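Local coordinates for protein adenosine kinase, putative (Trypanosoma brucei, PDB 3OTX) that probably phosphorylates adenosine and related nucleosides to their monophosphates with ATP, in the purine salvage pathway, at residues Leu173-Arg185 against Phe206-Thr218. The protein carries 1 engineered substitution. Numbering follows the deposited sequence.
Sequences LTVDVNHVLQACR and FFSAQLGEVLPYT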
ATOM      1  N   LEU A 173      -1.690  -9.847  -3.924  1.00 11.58           N
ATOM      2  CA  LEU A 173      -2.577 -10.952  -4.298  1.00 13.14           C
ATOM      3  C   LEU A 173      -2.308 -11.432  -5.724  1.00 13.54           C
ATOM      4  O   LEU A 173      -2.771 -12.504  -6.123  1.00 14.79           O
ATOM      5  CB  LEU A 173      -4.034 -10.502  -4.144  1.00 15.62           C
ATOM      6  CG  LEU A 173      -4.365 -10.218  -2.673  1.00 13.43           C
ATOM      7  CD1 LEU A 173      -5.713  -9.504  -2.538  1.00 13.59           C
ATOM      8  CD2 LEU A 173      -4.379 -11.513  -1.826  1.00 16.39           C
ATOM      9  N   THR A 174      -1.564 -10.630  -6.487  1.00 13.24           N
ATOM     10  CA  THR A 174      -1.235 -11.052  -7.866  1.00 14.95           C
ATOM     11  C   THR A 174       0.001 -11.955  -7.967  1.00 16.57           C
ATOM     12  O   THR A 174       0.293 -12.486  -9.054  1.00 16.64           O
ATOM     13  CB  THR A 174      -1.054  -9.870  -8.840  1.00 14.81           C
ATOM     14  OG1 THR A 174       0.287  -9.343  -8.724  1.00 13.71           O
ATOM     15  CG2 THR A 174      -2.071  -8.791  -8.599  1.00 14.92           C
ATOM     16  N   VAL A 175       0.708 -12.127  -6.854  1.00 16.32           N
ATOM     17  CA  VAL A 175       1.959 -12.890  -6.819  1.00 13.17           C
ATOM     18  C   VAL A 175       1.623 -14.316  -6.361  1.00 15.58           C
ATOM     19  O   VAL A 175       1.365 -15.187  -7.207  1.00 18.80           O
ATOM     20  CB  VAL A 175       3.037 -12.190  -5.975  1.00 15.15           C
ATOM     21  CG1 VAL A 175       4.323 -13.053  -5.918  1.00 14.39           C
ATOM     22  CG2 VAL A 175       3.333 -10.764  -6.576  1.00 16.80           C
ATOM     23  N   ASP A 176       1.527 -14.539  -5.055  1.00 13.82           N
ATOM     24  CA  ASP A 176       1.094 -15.849  -4.555  1.00 14.05           C
ATOM     25  C   ASP A 176       0.267 -15.663  -3.302  1.00 15.72           C
ATOM     26  O   ASP A 176       0.779 -15.240  -2.264  1.00 15.94           O
ATOM     27  CB  ASP A 176       2.314 -16.730  -4.250  1.00 14.27           C
ATOM     28  CG  ASP A 176       1.946 -18.169  -3.964  1.00 16.96           C
ATOM     29  OD1 ASP A 176       0.779 -18.478  -3.646  1.00 19.44           O
ATOM     30  OD2 ASP A 176       2.861 -19.026  -4.067  1.00 22.05           O
ATOM     31  N   VAL A 177      -0.999 -16.010  -3.399  1.00 13.99           N
ATOM     32  CA  VAL A 177      -1.922 -15.868  -2.268  1.00 14.70           C
ATOM     33  C   VAL A 177      -1.452 -16.630  -1.038  1.00 16.27           C
ATOM     34  O   VAL A 177      -1.674 -16.190   0.094  1.00 15.87           O
ATOM     35  CB  VAL A 177      -3.362 -16.295  -2.662  1.00 15.22           C
ATOM     36  CG1 VAL A 177      -3.495 -17.838  -2.834  1.00 14.78           C
ATOM     37  CG2 VAL A 177      -4.411 -15.768  -1.643  1.00 21.92           C
ATOM     38  N   ASN A 178      -0.788 -17.762  -1.267  1.00 14.98           N
ATOM     39  CA  ASN A 178      -0.246 -18.544  -0.175  1.00 17.25           C
ATOM     40  C   ASN A 178       0.778 -17.789   0.683  1.00 15.09           C
ATOM     41  O   ASN A 178       0.866 -18.054   1.896  1.00 17.03           O
ATOM     42  CB  ASN A 178       0.275 -19.867  -0.702  1.00 16.50           C
ATOM     43  CG  ASN A 178      -0.851 -20.758  -1.189  1.00 20.08           C
ATOM     44  OD1 ASN A 178      -1.922 -20.828  -0.585  1.00 24.65           O
ATOM     45  ND2 ASN A 178      -0.618 -21.432  -2.303  1.00 31.90           N
ATOM     46  N   HIS A 179       1.527 -16.847   0.096  1.00 12.71           N
ATOM     47  CA  HIS A 179       2.451 -16.047   0.915  1.00 12.70           C
ATOM     48  C   HIS A 179       1.662 -15.188   1.890  1.00 13.71           C
ATOM     49  O   HIS A 179       2.034 -15.029   3.055  1.00 13.74           O
ATOM     50  CB  HIS A 179       3.287 -15.106   0.043  1.00 13.11           C
ATOM     51  CG  HIS A 179       4.154 -15.804  -0.957  1.00 15.21           C
ATOM     52  ND1 HIS A 179       4.364 -17.165  -0.947  1.00 15.99           N
ATOM     53  CD2 HIS A 179       4.874 -15.313  -1.998  1.00 15.40           C
ATOM     54  CE1 HIS A 179       5.171 -17.485  -1.947  1.00 18.53           C
ATOM     55  NE2 HIS A 179       5.484 -16.380  -2.609  1.00 16.15           N
ATOM     56  N   VAL A 180       0.556 -14.633   1.417  1.00 11.42           N
ATOM     57  CA  VAL A 180      -0.318 -13.811   2.231  1.00 11.76           C
ATOM     58  C   VAL A 180      -0.925 -14.660   3.323  1.00 13.75           C
ATOM     59  O   VAL A 180      -0.941 -14.227   4.486  1.00 13.85           O
ATOM     60  CB  VAL A 180      -1.442 -13.178   1.389  1.00 11.41           C
ATOM     61  CG1 VAL A 180      -2.159 -12.112   2.210  1.00 14.63           C
ATOM     62  CG2 VAL A 180      -0.844 -12.501   0.126  1.00 11.92           C
ATOM     63  N   LEU A 181      -1.417 -15.856   2.966  1.00 14.12           N
ATOM     64  CA  LEU A 181      -2.053 -16.734   3.971  1.00 13.73           C
ATOM     65  C   LEU A 181      -1.089 -17.140   5.092  1.00 14.34           C
ATOM     66  O   LEU A 181      -1.498 -17.253   6.260  1.00 16.18           O
ATOM     67  CB  LEU A 181      -2.687 -17.958   3.299  1.00 15.26           C
ATOM     68  CG  LEU A 181      -3.869 -17.603   2.411  1.00 14.77           C
ATOM     69  CD1 LEU A 181      -4.264 -18.830   1.585  1.00 18.02           C
ATOM     70  CD2 LEU A 181      -5.130 -17.103   3.216  1.00 16.74           C
ATOM     71  N   GLN A 182       0.198 -17.258   4.764  1.00 15.79           N
ATOM     72  CA  GLN A 182       1.196 -17.560   5.804  1.00 13.87           C
ATOM     73  C   GLN A 182       1.182 -16.458   6.863  1.00 14.60           C
ATOM     74  O   GLN A 182       1.155 -16.735   8.056  1.00 15.72           O
ATOM     75  CB  GLN A 182       2.598 -17.719   5.227  1.00 15.59           C
ATOM     76  CG  GLN A 182       3.671 -17.931   6.305  1.00 23.14           C
ATOM     77  CD  GLN A 182       5.059 -18.043   5.722  1.00 24.31           C
ATOM     78  OE1 GLN A 182       5.239 -18.609   4.641  1.00 26.69           O
ATOM     79  NE2 GLN A 182       6.052 -17.506   6.428  1.00 22.26           N
ATOM     80  N   ALA A 183       1.193 -15.205   6.431  1.00 13.47           N
ATOM     81  CA  ALA A 183       1.105 -14.106   7.398  1.00 13.24           C
ATOM     82  C   ALA A 183      -0.249 -14.036   8.103  1.00 14.17           C
ATOM     83  O   ALA A 183      -0.319 -13.683   9.288  1.00 15.06           O
ATOM     84  CB  ALA A 183       1.397 -12.767   6.711  1.00 14.70           C
ATOM     85  N   CYS A 184      -1.337 -14.352   7.395  1.00 14.33           N
ATOM     86  CA  CYS A 184      -2.641 -14.388   8.050  1.00 14.36           C
ATOM     87  C   CYS A 184      -2.671 -15.359   9.225  1.00 16.16           C
ATOM     88  O   CYS A 184      -3.198 -15.025  10.294  1.00 17.13           O
ATOM     89  CB  CYS A 184      -3.697 -14.842   7.048  1.00 14.80           C
ATOM     90  SG  CYS A 184      -4.113 -13.636   5.806  1.00 15.33           S
ATOM     91  N   ARG A 185      -2.128 -16.556   9.016  1.00 15.43           N
ATOM     92  CA  ARG A 185      -2.041 -17.543  10.077  1.00 17.52           C
ATOM     93  C   ARG A 185      -1.067 -17.098  11.173  1.00 17.37           C
ATOM     94  O   ARG A 185      -1.337 -17.326  12.358  1.00 18.32           O
ATOM     95  CB  ARG A 185      -1.664 -18.900   9.492  1.00 18.55           C
ATOM     96  CG  ARG A 185      -2.796 -19.493   8.629  1.00 22.34           C
ATOM     97  CD  ARG A 185      -2.475 -20.939   8.160  1.00 27.64           C
ATOM     98  NE  ARG A 185      -1.150 -21.071   7.550  1.00 33.04           N
ATOM     99  CZ  ARG A 185      -0.884 -20.925   6.247  1.00 33.78           C
ATOM    100  NH1 ARG A 185      -1.862 -20.679   5.368  1.00 32.34           N
ATOM    101  NH2 ARG A 185       0.371 -21.037   5.815  1.00 30.99           N
ATOM    102  N   PHE A 206     -10.183  -8.809 -11.029  1.00 20.95           N
ATOM    103  CA  PHE A 206      -9.441  -9.948 -11.581  1.00 19.45           C
ATOM    104  C   PHE A 206      -8.760 -10.879 -10.565  1.00 17.65           C
ATOM    105  O   PHE A 206      -8.286 -11.955 -10.947  1.00 21.28           O
ATOM    106  CB  PHE A 206      -8.397  -9.437 -12.571  1.00 19.78           C
ATOM    107  CG  PHE A 206      -8.991  -8.665 -13.716  1.00 24.65           C
ATOM    108  CD1 PHE A 206      -9.715  -9.317 -14.711  1.00 29.67           C
ATOM    109  CD2 PHE A 206      -8.820  -7.290 -13.803  1.00 26.65           C
ATOM    110  CE1 PHE A 206     -10.271  -8.603 -15.780  1.00 37.74           C
ATOM    111  CE2 PHE A 206      -9.367  -6.566 -14.859  1.00 27.30           C
ATOM    112  CZ  PHE A 206     -10.095  -7.230 -15.859  1.00 34.73           C
ATOM    113  N   PHE A 207      -8.670 -10.439  -9.301  1.00 17.09           N
ATOM    114  CA  PHE A 207      -8.065 -11.238  -8.219  1.00 17.42           C
ATOM    115  C   PHE A 207      -9.038 -11.418  -7.054  1.00 17.49           C
ATOM    116  O   PHE A 207      -8.635 -11.457  -5.898  1.00 16.43           O
ATOM    117  CB  PHE A 207      -6.734 -10.606  -7.788  1.00 16.65           C
ATOM    118  CG  PHE A 207      -5.751 -10.519  -8.912  1.00 15.25           C
ATOM    119  CD1 PHE A 207      -5.775  -9.416  -9.782  1.00 19.91           C
ATOM    120  CD2 PHE A 207      -4.895 -11.571  -9.192  1.00 19.03           C
ATOM    121  CE1 PHE A 207      -4.875  -9.343 -10.868  1.00 22.26           C
ATOM    122  CE2 PHE A 207      -4.002 -11.523 -10.275  1.00 17.57           C
ATOM    123  CZ  PHE A 207      -3.992 -10.401 -11.112  1.00 14.65           C
ATOM    124  N   SER A 208     -10.323 -11.544  -7.380  1.00 18.06           N
ATOM    125  CA  SER A 208     -11.349 -11.651  -6.360  1.00 19.19           C
ATOM    126  C   SER A 208     -11.257 -12.994  -5.619  1.00 18.84           C
ATOM    127  O   SER A 208     -11.546 -13.030  -4.438  1.00 19.81           O
ATOM    128  CB  SER A 208     -12.745 -11.416  -6.932  1.00 22.72           C
ATOM    129  OG  SER A 208     -13.110 -12.433  -7.846  1.00 25.38           O
ATOM    130  N   ALA A 209     -10.826 -14.066  -6.292  1.00 19.13           N
ATOM    131  CA  ALA A 209     -10.705 -15.365  -5.606  1.00 20.12           C
ATOM    132  C   ALA A 209      -9.635 -15.272  -4.531  1.00 19.54           C
ATOM    133  O   ALA A 209      -9.845 -15.728  -3.383  1.00 18.95           O
ATOM    134  CB  ALA A 209     -10.396 -16.502  -6.586  1.00 22.82           C
ATOM    135  N   GLN A 210      -8.503 -14.680  -4.898  1.00 15.75           N
ATOM    136  CA  GLN A 210      -7.388 -14.488  -3.957  1.00 15.10           C
ATOM    137  C   GLN A 210      -7.805 -13.581  -2.803  1.00 16.88           C
ATOM    138  O   GLN A 210      -7.534 -13.857  -1.630  1.00 15.12           O
ATOM    139  CB  GLN A 210      -6.189 -13.870  -4.675  1.00 14.91           C
ATOM    140  CG  GLN A 210      -5.562 -14.840  -5.692  1.00 17.23           C
ATOM    141  CD  GLN A 210      -6.093 -14.650  -7.105  1.00 19.76           C
ATOM    142  OE1 GLN A 210      -7.243 -14.263  -7.330  1.00 18.87           O
ATOM    143  NE2 GLN A 210      -5.241 -14.920  -8.065  1.00 23.89           N
ATOM    144  N   LEU A 211      -8.442 -12.462  -3.146  1.00 16.30           N
ATOM    145  CA  LEU A 211      -8.942 -11.563  -2.121  1.00 13.90           C
ATOM    146  C   LEU A 211      -9.913 -12.293  -1.190  1.00 16.03           C
ATOM    147  O   LEU A 211      -9.839 -12.144   0.038  1.00 17.58           O
ATOM    148  CB  LEU A 211      -9.628 -10.343  -2.779  1.00 16.98           C
ATOM    149  CG  LEU A 211     -10.213  -9.295  -1.834  1.00 16.86           C
ATOM    150  CD1 LEU A 211      -9.165  -8.703  -0.900  1.00 20.22           C
ATOM    151  CD2 LEU A 211     -10.906  -8.153  -2.653  1.00 18.24           C
ATOM    152  N   GLY A 212     -10.793 -13.102  -1.761  1.00 16.68           N
ATOM    153  CA  GLY A 212     -11.754 -13.859  -0.949  1.00 18.48           C
ATOM    154  C   GLY A 212     -11.106 -14.831   0.029  1.00 17.12           C
ATOM    155  O   GLY A 212     -11.646 -15.067   1.111  1.00 20.29           O
ATOM    156  N   GLU A 213      -9.976 -15.412  -0.359  1.00 16.44           N
ATOM    157  CA  GLU A 213      -9.252 -16.331   0.522  1.00 19.98           C
ATOM    158  C   GLU A 213      -8.718 -15.609   1.760  1.00 19.19           C
ATOM    159  O   GLU A 213      -8.668 -16.180   2.858  1.00 19.04           O
ATOM    160  CB  GLU A 213      -8.090 -17.002  -0.203  1.00 22.79           C
ATOM    161  CG  GLU A 213      -8.479 -18.174  -1.055  1.00 32.02           C
ATOM    162  CD  GLU A 213      -7.314 -19.098  -1.306  1.00 32.92           C
ATOM    163  OE1 GLU A 213      -6.884 -19.783  -0.355  1.00 31.75           O
ATOM    164  OE2 GLU A 213      -6.850 -19.152  -2.458  1.00 32.07           O
ATOM    165  N   VAL A 214      -8.323 -14.350   1.560  1.00 15.53           N
ATOM    166  CA  VAL A 214      -7.640 -13.586   2.607  1.00 14.36           C
ATOM    167  C   VAL A 214      -8.594 -12.803   3.518  1.00 15.83           C
ATOM    168  O   VAL A 214      -8.305 -12.618   4.704  1.00 16.02           O
ATOM    169  CB  VAL A 214      -6.542 -12.675   1.956  1.00 14.63           C
ATOM    170  CG1 VAL A 214      -5.986 -11.610   2.896  1.00 21.69           C
ATOM    171  CG2 VAL A 214      -5.398 -13.556   1.382  1.00 15.01           C
ATOM    172  N   LEU A 215      -9.741 -12.374   3.004  1.00 15.21           N
ATOM    173  CA  LEU A 215     -10.624 -11.497   3.792  1.00 16.88           C
ATOM    174  C   LEU A 215     -11.071 -12.039   5.170  1.00 15.64           C
ATOM    175  O   LEU A 215     -11.086 -11.295   6.132  1.00 15.84           O
ATOM    176  CB  LEU A 215     -11.854 -11.087   2.985  1.00 16.66           C
ATOM    177  CG  LEU A 215     -11.535 -10.084   1.879  1.00 21.14           C
ATOM    178  CD1 LEU A 215     -12.774 -10.062   0.964  1.00 23.66           C
ATOM    179  CD2 LEU A 215     -11.227  -8.729   2.472  1.00 22.89           C
ATOM    180  N   PRO A 216     -11.426 -13.334   5.256  1.00 17.17           N
ATOM    181  CA  PRO A 216     -11.848 -13.845   6.581  1.00 17.76           C
ATOM    182  C   PRO A 216     -10.777 -13.652   7.667  1.00 16.77           C
ATOM    183  O   PRO A 216     -11.104 -13.524   8.844  1.00 18.57           O
ATOM    184  CB  PRO A 216     -12.049 -15.333   6.337  1.00 20.12           C
ATOM    185  CG  PRO A 216     -12.226 -15.477   4.865  1.00 24.29           C
ATOM    186  CD  PRO A 216     -11.425 -14.384   4.228  1.00 18.94           C
ATOM    187  N   TYR A 217      -9.501 -13.643   7.267  1.00 16.01           N
ATOM    188  CA  TYR A 217      -8.398 -13.514   8.226  1.00 15.77           C
ATOM    189  C   TYR A 217      -8.010 -12.051   8.424  1.00 16.27           C
ATOM    190  O   TYR A 217      -7.070 -11.746   9.152  1.00 15.80           O
ATOM    191  CB  TYR A 217      -7.157 -14.234   7.682  1.00 17.85           C
ATOM    192  CG  TYR A 217      -7.180 -15.728   7.528  1.00 20.58           C
ATOM    193  CD1 TYR A 217      -7.409 -16.318   6.276  1.00 18.44           C
ATOM    194  CD2 TYR A 217      -6.868 -16.560   8.610  1.00 25.06           C
ATOM    195  CE1 TYR A 217      -7.376 -17.711   6.124  1.00 22.74           C
ATOM    196  CE2 TYR A 217      -6.818 -17.936   8.470  1.00 31.29           C
ATOM    197  CZ  TYR A 217      -7.076 -18.506   7.233  1.00 30.04           C
ATOM    198  OH  TYR A 217      -7.014 -19.882   7.111  1.00 28.26           O
ATOM    199  N   THR A 218      -8.700 -11.145   7.725  1.00 14.81           N
ATOM    200  CA  THR A 218      -8.316  -9.742   7.698  1.00 12.62           C
ATOM    201  C   THR A 218      -9.084  -8.980   8.768  1.00 15.43           C
ATOM    202  O   THR A 218     -10.324  -8.909   8.726  1.00 17.22           O
ATOM    203  CB  THR A 218      -8.541  -9.142   6.311  1.00 14.90           C
ATOM    204  OG1 THR A 218      -7.723  -9.848   5.351  1.00 14.65           O
ATOM    205  CG2 THR A 218      -8.125  -7.665   6.297  1.00 16.91           C
TER
HETATM  206  O   HOH W   1      -2.353 -14.708  -7.787  1.00 13.74           O
HETATM  207  O   HOH W   2      -4.851 -21.537  -0.507  1.00 17.15           O
HETATM  208  O   HOH W   3      -5.217 -13.110  10.756  1.00 13.18           O
HETATM  209  O   HOH W   4      -5.033 -20.706   5.554  1.00 31.41           O
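The Phe207 ring takes the methyl of Thr174 over the centre of one face, a CH-pi contact with CG2 3.6 Å from the ring centroid and 12° off its normal. At the far end of the contact the Tyr217 ring has the backbone O of Glu213 at its edge, in plane, while Cys184 CB and Leu181 CD2 approach it obliquely; Leu181 O lies over one face of the Arg185 guanidinium, offset toward the rim, and a water sits at its edge, in plane. Between these ends, helices 177-185 and 208-214 run side by side, 12° from parallel, as neighbouring connections of the Rossmann-like alpha/beta core of the PfkB (ribokinase) family. Val180 and Cys184 of the first touch Phe194 of strand 193-197, and Leu215, in the 3-10 turn after the second, touches Ile196 of the same strand.

Val214 is the central knob, set among Val177, Val180, Leu181 and Cys184. Its chi1 of 167° puts CG2 anti to the carbonyl carbon, and this branch meets Val180 CG1 at 3.6 Å. Leu173 extends this apolar seam, its CD1 lying 3.9 Å from Leu211 CD1. Thr174 brings this end of the seam close to the adenosine-binding residues Asn15 and Phe171.

No direct hydrogen bond joins the segments; waters bridge them instead. One links Asn178 OD1 to Glu213 OE1, and that at the guanidinium edge joins Arg185 NH1 to Tyr217 OH. A third donates to Leu173 O at 2.8 Å and accepts from Gln210 NE2 at 2.9 Å.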